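Local structure of leucine aminopeptidase 1 (Caenorhabditis elegans, 2HC9) at residues G253-T258 and L302-N307; K273-G278 and M360-G365. The protein is a zinc-dependent aminopeptidase that releases N-terminal amino acids, preferably leucine, from peptides and probably acts as a digestive enzyme. The protein carries 1 engineered substitution. One frame throughout, in Å; residues are numbered along the deposited sequence.

Interaction 1: G253-T258 and L302-N307; sequences GVVYDT and LCIVEN. With ZN (zinc ion), chain B; ZN (zinc ion), chain C.
The carboxylate of Asp257 and the amide of Asn307 run alongside each other in the same direction, their planes 40° apart, where two parallel strands of a beta-alpha-beta unit run beside each other. The carboxylate is gripped through both oxygens. OD1 accepts Asn307 ND2 at 2.9 Å on its syn side, 29° out of the carboxylate plane, while OD2 is shared by the two zinc ions, the longer link being 2.6 Å to the zinc of chain C. Both side chains have CG trans to the backbone N, which sends them off the same face of the sheet. Asn307 ND2 also reaches Thr333 O, so the amide that positions this metal ligand is itself held. On that face Val254 CG2 meets Val305 CG2 at 3.6 Å, and both valines touch Ile340 of helix 337-350. The other face carries Glu306, whose carboxylate carbon CD rests 3.9 Å from Tyr256 CB; its OE2 pairs with Lys315 of the second subunit. Asn307 O accepts Thr258 N at 3.0 Å, nearly in line with its C=O bond, and Thr258 OG1 at 2.7 Å, tilted 30° from the carbonyl plane; OG1 is also bonded to Gly260 N. A valine in place of Thr258 would probably leave Asn307 O with only the backbone N-H from that residue and take from Gly260 N its hydroxyl partner. Val255 N, at the corner where the backbone turns, donates to Val305 O, and beyond it Asn307 N reaches Tyr256 O at 3.0 Å.

Interaction 2: K273-G278 and M360-G365; sequences KRDMGG and MATLTG. With ZN (zinc ion), chain C.
This is a buried, partly water-mediated contact between the lead-in and first turn of helix 277-290, where Asp275 binds zinc, and the end of strand 356-361, where Thr362 forms the centre of an inverse gamma turn. It lies beside the zinc site of the catalytic domain, at the point where the chain leaves the central sheet. The side chain of Thr362 points toward the helix start and crosses that of Asp275 obliquely. Its hydroxyl OG1, turned in over the backbone and flanked by N and C (chi1 53°), donates to Asp275 OD1 at 2.9 Å, although OD1 sits too close to another atom of the model, so this bond is somewhat doubtful. The other carboxylate oxygen, Asp275 OD2, binds the zinc of chain C at 2.0 Å, with Lys252, Asp257 and Glu336 completing the protein ligands. Thr362 therefore probably serves as a second-shell residue, helping to orient this ligand. Leu363 and Thr364 continue the loop into the bicarbonate pocket, and Thr364 OG1 bonds to Asp457.

Farther along the helix the backbones draw close. Gly278 CA comes 4.2 Å from Ala361 CA, and a side chain on Gly278 would collide with Met360 O and Ala361 CA; its CA instead makes a C-H...O contact of 3.5 Å with Met360 O. Met360 extends from the strand and then bends at its thioether, bringing CE 3.7 Å from Gly278 O. A water sits between the segments, using backbone groups on both sides: it donates to Asp275 O at 3.1 Å and accepts from Gly278 N at 2.8 Å and from Thr362 N at 2.9 Å.

The two interactions have centres about 9 Å apart and lie in one catalytic domain. Along the chain their segments alternate, 253-258, 273-278, 302-307 and 360-365, so the two connections interlock. Strand 246-254 runs between strands 297-307 and 356-361 in the central sheet, and helix 277-290 links the short strand 256-257 to strand 297-307. The contacts meet at the zinc of chain C: OD2 of Asp257 and OD2 of Asp275 stand 3.0 Å apart, a closeness of like charges that the shared metal probably offsets. The water coordinated by both zinc ions belongs to both interactions. The alternating segments thus contribute ligands from separate parts of the chain to one two-zinc centre.

Interaction 1: G253-T258 and L302-N307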
ATOM      1  N   GLY A 253      18.421 -12.708  22.152  1.00 15.83           N
ATOM      2  CA  GLY A 253      18.804 -11.408  22.709  1.00 13.67           C
ATOM      3  C   GLY A 253      19.096 -10.359  21.652  1.00 13.16           C
ATOM      4  O   GLY A 253      20.182  -9.766  21.625  1.00 14.47           O
ATOM      5  N   VAL A 254      18.121 -10.111  20.792  1.00 12.70           N
ATOM      6  CA  VAL A 254      18.287  -9.057  19.802  1.00 12.79           C
ATOM      7  C   VAL A 254      17.978  -7.718  20.476  1.00 13.98           C
ATOM      8  O   VAL A 254      16.814  -7.362  20.697  1.00 13.88           O
ATOM      9  CB  VAL A 254      17.403  -9.301  18.552  1.00 16.25           C
ATOM     10  CG1 VAL A 254      17.546  -8.111  17.576  1.00 17.21           C
ATOM     11  CG2 VAL A 254      17.868 -10.620  17.851  1.00 12.52           C
ATOM     12  N   VAL A 255      19.039  -6.989  20.832  1.00 13.90           N
ATOM     13  CA  VAL A 255      18.862  -5.780  21.635  1.00 13.54           C
ATOM     14  C   VAL A 255      18.103  -4.692  20.872  1.00 15.88           C
ATOM     15  O   VAL A 255      17.415  -3.876  21.464  1.00 13.43           O
ATOM     16  CB  VAL A 255      20.201  -5.223  22.191  1.00 14.40           C
ATOM     17  CG1 VAL A 255      20.866  -6.263  23.107  1.00 14.37           C
ATOM     18  CG2 VAL A 255      21.156  -4.818  21.073  1.00 14.24           C
ATOM     19  N   TYR A 256      18.234  -4.699  19.550  1.00 15.75           N
ATOM     20  CA  TYR A 256      17.346  -3.910  18.703  1.00 14.01           C
ATOM     21  C   TYR A 256      17.261  -4.565  17.360  1.00 14.06           C
ATOM     22  O   TYR A 256      18.270  -5.021  16.834  1.00 13.60           O
ATOM     23  CB  TYR A 256      17.885  -2.479  18.500  1.00 13.02           C
ATOM     24  CG  TYR A 256      16.801  -1.572  18.004  1.00 18.89           C
ATOM     25  CD1 TYR A 256      15.918  -0.959  18.904  1.00 14.48           C
ATOM     26  CD2 TYR A 256      16.614  -1.365  16.634  1.00 17.99           C
ATOM     27  CE1 TYR A 256      14.891  -0.124  18.450  1.00 13.19           C
ATOM     28  CE2 TYR A 256      15.615  -0.535  16.168  1.00 15.61           C
ATOM     29  CZ  TYR A 256      14.764   0.071  17.062  1.00 16.16           C
ATOM     30  OH  TYR A 256      13.798   0.871  16.558  1.00 14.29           O
ATOM     31  N   ASP A 257      16.060  -4.579  16.796  1.00 12.77           N
ATOM     32  CA  ASP A 257      15.857  -5.145  15.464  1.00 13.22           C
ATOM     33  C   ASP A 257      15.329  -4.053  14.505  1.00 13.48           C
ATOM     34  O   ASP A 257      14.145  -3.717  14.524  1.00 15.44           O
ATOM     35  CB  ASP A 257      14.851  -6.290  15.578  1.00 12.76           C
ATOM     36  CG  ASP A 257      14.801  -7.151  14.331  1.00 15.46           C
ATOM     37  OD1 ASP A 257      15.601  -6.907  13.378  1.00 14.51           O
ATOM     38  OD2 ASP A 257      13.961  -8.082  14.338  1.00 14.89           O
ATOM     39  N   THR A 258      16.207  -3.509  13.659  1.00 14.13           N
ATOM     40  CA  THR A 258      15.756  -2.610  12.585  1.00 14.08           C
ATOM     41  C   THR A 258      15.128  -3.398  11.422  1.00 14.78           C
ATOM     42  O   THR A 258      14.554  -2.799  10.512  1.00 15.29           O
ATOM     43  CB  THR A 258      16.921  -1.832  11.956  1.00 17.46           C
ATOM     44  OG1 THR A 258      17.789  -2.767  11.307  1.00 18.57           O
ATOM     45  CG2 THR A 258      17.719  -1.023  13.018  1.00 15.91           C
ATOM     46  N   LEU A 302      22.746 -17.189  25.908  1.00 16.02           N
ATOM     47  CA  LEU A 302      22.142 -15.942  25.433  1.00 18.24           C
ATOM     48  C   LEU A 302      22.786 -15.518  24.134  1.00 16.78           C
ATOM     49  O   LEU A 302      23.993 -15.339  24.075  1.00 16.69           O
ATOM     50  CB  LEU A 302      22.280 -14.831  26.480  1.00 15.60           C
ATOM     51  CG  LEU A 302      21.750 -15.242  27.871  1.00 18.35           C
ATOM     52  CD1 LEU A 302      21.891 -14.053  28.810  1.00 23.49           C
ATOM     53  CD2 LEU A 302      20.308 -15.778  27.889  1.00 15.08           C
ATOM     54  N   CYS A 303      21.970 -15.363  23.082  1.00 13.00           N
ATOM     55  CA  CYS A 303      22.493 -14.978  21.783  1.00 14.51           C
ATOM     56  C   CYS A 303      22.210 -13.492  21.631  1.00 16.20           C
ATOM     57  O   CYS A 303      21.047 -13.107  21.490  1.00 15.31           O
ATOM     58  CB  CYS A 303      21.767 -15.792  20.689  1.00 13.68           C
ATOM     59  SG  CYS A 303      21.869 -17.593  20.980  1.00 17.18           S
ATOM     60  N   ILE A 304      23.259 -12.666  21.693  1.00 13.44           N
ATOM     61  CA  ILE A 304      23.083 -11.214  21.936  1.00 14.16           C
ATOM     62  C   ILE A 304      23.648 -10.435  20.736  1.00 15.20           C
ATOM     63  O   ILE A 304      24.847 -10.455  20.483  1.00 17.53           O
ATOM     64  CB  ILE A 304      23.797 -10.761  23.215  1.00 15.42           C
ATOM     65  CG1 ILE A 304      23.179 -11.462  24.442  1.00 15.15           C
ATOM     66  CG2 ILE A 304      23.665  -9.223  23.398  1.00 12.69           C
ATOM     67  CD1 ILE A 304      24.039 -11.301  25.737  1.00 16.83           C
ATOM     68  N   VAL A 305      22.755  -9.827  19.961  1.00 13.69           N
ATOM     69  CA  VAL A 305      23.161  -9.140  18.706  1.00 12.39           C
ATOM     70  C   VAL A 305      22.322  -7.882  18.535  1.00 14.10           C
ATOM     71  O   VAL A 305      21.250  -7.759  19.125  1.00 13.31           O
ATOM     72  CB  VAL A 305      22.906 -10.020  17.455  1.00 15.10           C
ATOM     73  CG1 VAL A 305      23.732 -11.319  17.501  1.00 17.04           C
ATOM     74  CG2 VAL A 305      21.389 -10.300  17.271  1.00 15.54           C
ATOM     75  N   GLU A 306      22.814  -6.939  17.736  1.00 12.50           N
ATOM     76  CA  GLU A 306      21.928  -5.898  17.226  1.00 13.83           C
ATOM     77  C   GLU A 306      21.841  -6.042  15.709  1.00 15.39           C
ATOM     78  O   GLU A 306      22.868  -6.193  15.049  1.00 16.48           O
ATOM     79  CB  GLU A 306      22.418  -4.501  17.634  1.00 14.17           C
ATOM     80  CG  GLU A 306      21.479  -3.381  17.062  1.00 14.47           C
ATOM     81  CD  GLU A 306      21.701  -1.994  17.666  1.00 17.10           C
ATOM     82  OE1 GLU A 306      22.113  -1.901  18.844  1.00 17.18           O
ATOM     83  OE2 GLU A 306      21.446  -0.991  16.952  1.00 15.42           O
ATOM     84  N   ASN A 307      20.610  -6.027  15.175  1.00 13.52           N
ATOM     85  CA  ASN A 307      20.362  -6.246  13.742  1.00 13.24           C
ATOM     86  C   ASN A 307      20.161  -4.875  13.076  1.00 16.31           C
ATOM     87  O   ASN A 307      19.093  -4.256  13.208  1.00 17.23           O
ATOM     88  CB  ASN A 307      19.115  -7.149  13.576  1.00 12.41           C
ATOM     89  CG  ASN A 307      18.985  -7.713  12.161  1.00 16.53           C
ATOM     90  OD1 ASN A 307      19.980  -7.899  11.468  1.00 17.61           O
ATOM     91  ND2 ASN A 307      17.749  -7.961  11.723  1.00 14.73           N
TER
HETATM   92 ZN    ZN B 701      13.702  -9.490  12.867  1.00 18.80          ZN
HETATM   93 ZN    ZN C 702      13.888 -10.190  15.827  1.00 18.97          ZN
HETATM   94  O   HOH W   1      12.609 -10.534  14.216  1.00 14.92           O

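Interaction 2: K273-G278 and M360-G365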
ATOM      1  N   LYS A 273      13.296  -2.396  20.533  1.00 14.85           N
ATOM      2  CA  LYS A 273      14.118  -2.652  21.740  1.00 15.33           C
ATOM      3  C   LYS A 273      13.670  -3.923  22.487  1.00 14.96           C
ATOM      4  O   LYS A 273      14.440  -4.479  23.274  1.00 16.02           O
ATOM      5  CB  LYS A 273      14.037  -1.456  22.716  1.00 14.85           C
ATOM      6  CG  LYS A 273      12.705  -1.430  23.523  1.00 13.39           C
ATOM      7  CD  LYS A 273      12.518  -0.103  24.270  1.00 15.64           C
ATOM      8  CE  LYS A 273      11.067  -0.012  24.802  1.00 13.68           C
ATOM      9  NZ  LYS A 273      10.918   1.108  25.825  1.00 12.70           N
ATOM     10  N   ARG A 274      12.425  -4.363  22.264  1.00 13.17           N
ATOM     11  CA  ARG A 274      11.867  -5.463  23.055  1.00 14.12           C
ATOM     12  C   ARG A 274      12.228  -6.818  22.454  1.00 16.76           C
ATOM     13  O   ARG A 274      11.832  -7.852  22.991  1.00 15.43           O
ATOM     14  CB  ARG A 274      10.349  -5.328  23.212  1.00 13.84           C
ATOM     15  CG  ARG A 274       9.918  -4.002  23.892  1.00 17.68           C
ATOM     16  CD  ARG A 274       8.380  -4.001  24.177  1.00 20.57           C
ATOM     17  NE  ARG A 274       7.955  -2.623  24.446  1.00 23.54           N
ATOM     18  CZ  ARG A 274       6.928  -2.002  23.892  1.00 25.00           C
ATOM     19  NH1 ARG A 274       6.107  -2.615  23.038  1.00 19.08           N
ATOM     20  NH2 ARG A 274       6.696  -0.744  24.246  1.00 24.95           N
ATOM     21  N   ASP A 275      13.003  -6.815  21.362  1.00 12.67           N
ATOM     22  CA  ASP A 275      13.327  -8.051  20.659  1.00 13.14           C
ATOM     23  C   ASP A 275      14.378  -8.944  21.375  1.00 14.61           C
ATOM     24  O   ASP A 275      14.824  -9.963  20.836  1.00 13.50           O
ATOM     25  CB  ASP A 275      13.787  -7.712  19.233  1.00 14.39           C
ATOM     26  CG  ASP A 275      13.498  -8.817  18.243  1.00 15.93           C
ATOM     27  OD1 ASP A 275      12.528  -9.599  18.410  1.00 14.06           O
ATOM     28  OD2 ASP A 275      14.237  -8.875  17.251  1.00 15.44           O
ATOM     29  N   MET A 276      14.780  -8.532  22.578  1.00 14.50           N
ATOM     30  CA  MET A 276      15.655  -9.331  23.455  1.00 15.49           C
ATOM     31  C   MET A 276      14.876  -9.908  24.648  1.00 13.12           C
ATOM     32  O   MET A 276      15.481 -10.414  25.617  1.00 15.10           O
ATOM     33  CB  MET A 276      16.858  -8.470  23.959  1.00 15.79           C
ATOM     34  CG  MET A 276      16.537  -6.997  24.349  1.00 15.54           C
ATOM     35  SD  MET A 276      15.188  -6.780  25.518  1.00 15.09           S
ATOM     36  CE  MET A 276      16.022  -7.472  26.975  1.00 13.87           C
ATOM     37  N   GLY A 277      13.537  -9.856  24.590  1.00 15.85           N
ATOM     38  CA  GLY A 277      12.714 -10.356  25.713  1.00 14.31           C
ATOM     39  C   GLY A 277      12.931 -11.837  26.058  1.00 17.06           C
ATOM     40  O   GLY A 277      12.845 -12.244  27.234  1.00 15.27           O
ATOM     41  N   GLY A 278      13.231 -12.645  25.047  1.00 14.00           N
ATOM     42  CA  GLY A 278      13.563 -14.057  25.285  1.00 15.87           C
ATOM     43  C   GLY A 278      14.826 -14.239  26.125  1.00 16.30           C
ATOM     44  O   GLY A 278      14.853 -15.039  27.067  1.00 14.16           O
ATOM     45  N   MET A 360      13.621 -19.672  23.829  1.00 15.76           N
ATOM     46  CA  MET A 360      12.491 -18.773  23.989  1.00 13.02           C
ATOM     47  C   MET A 360      12.855 -17.469  23.310  1.00 16.11           C
ATOM     48  O   MET A 360      13.981 -16.974  23.458  1.00 13.28           O
ATOM     49  CB  MET A 360      12.217 -18.526  25.471  1.00 13.92           C
ATOM     50  CG  MET A 360      10.964 -17.679  25.719  1.00 15.11           C
ATOM     51  SD  MET A 360      10.396 -17.574  27.441  1.00 15.87           S
ATOM     52  CE  MET A 360      11.671 -16.548  28.240  1.00 15.68           C
ATOM     53  N   ALA A 361      11.907 -16.905  22.573  1.00 17.16           N
ATOM     54  CA  ALA A 361      12.217 -15.796  21.669  1.00 16.81           C
ATOM     55  C   ALA A 361      10.970 -14.987  21.395  1.00 14.45           C
ATOM     56  O   ALA A 361       9.888 -15.540  21.248  1.00 17.65           O
ATOM     57  CB  ALA A 361      12.757 -16.314  20.353  1.00 15.03           C
ATOM     58  N   THR A 362      11.154 -13.674  21.253  1.00 14.15           N
ATOM     59  CA  THR A 362      10.132 -12.819  20.638  1.00 15.53           C
ATOM     60  C   THR A 362      10.318 -12.949  19.125  1.00 17.89           C
ATOM     61  O   THR A 362      10.977 -12.116  18.500  1.00 15.01           O
ATOM     62  CB  THR A 362      10.312 -11.337  21.074  1.00 14.75           C
ATOM     63  OG1 THR A 362      11.655 -10.943  20.807  1.00 15.28           O
ATOM     64  CG2 THR A 362      10.066 -11.183  22.554  1.00 16.07           C
ATOM     65  N   LEU A 363       9.791 -14.025  18.536  1.00 16.08           N
ATOM     66  CA  LEU A 363      10.308 -14.454  17.247  1.00 16.05           C
ATOM     67  C   LEU A 363       9.532 -13.861  16.074  1.00 17.91           C
ATOM     68  O   LEU A 363      10.132 -13.358  15.130  1.00 18.08           O
ATOM     69  CB  LEU A 363      10.394 -16.001  17.142  1.00 14.43           C
ATOM     70  CG  LEU A 363      11.368 -16.452  16.037  1.00 16.62           C
ATOM     71  CD1 LEU A 363      12.834 -16.042  16.342  1.00 19.22           C
ATOM     72  CD2 LEU A 363      11.267 -17.971  15.872  1.00 17.72           C
ATOM     73  N   THR A 364       8.200 -13.926  16.123  1.00 18.72           N
ATOM     74  CA  THR A 364       7.363 -13.605  14.941  1.00 18.32           C
ATOM     75  C   THR A 364       6.132 -12.788  15.319  1.00 16.54           C
ATOM     76  O   THR A 364       5.511 -13.049  16.335  1.00 16.39           O
ATOM     77  CB  THR A 364       6.894 -14.889  14.182  1.00 18.00           C
ATOM     78  OG1 THR A 364       6.034 -15.700  15.020  1.00 15.26           O
ATOM     79  CG2 THR A 364       8.109 -15.718  13.740  1.00 17.66           C
ATOM     80  N   GLY A 365       5.790 -11.816  14.471  1.00 15.55           N
ATOM     81  CA  GLY A 365       4.474 -11.196  14.483  1.00 21.69           C
ATOM     82  C   GLY A 365       3.346 -12.197  14.239  1.00 19.17           C
ATOM     83  O   GLY A 365       2.242 -12.043  14.786  1.00 18.44           O
TER
HETATM   84 ZN    ZN C 702      13.888 -10.190  15.827  1.00 18.97          ZN
HETATM   85  O   HOH W   2      13.578 -12.409  22.246  1.00 13.24           O
HETATM   86  O   HOH W   1      12.609 -10.534  14.216  1.00 14.92           O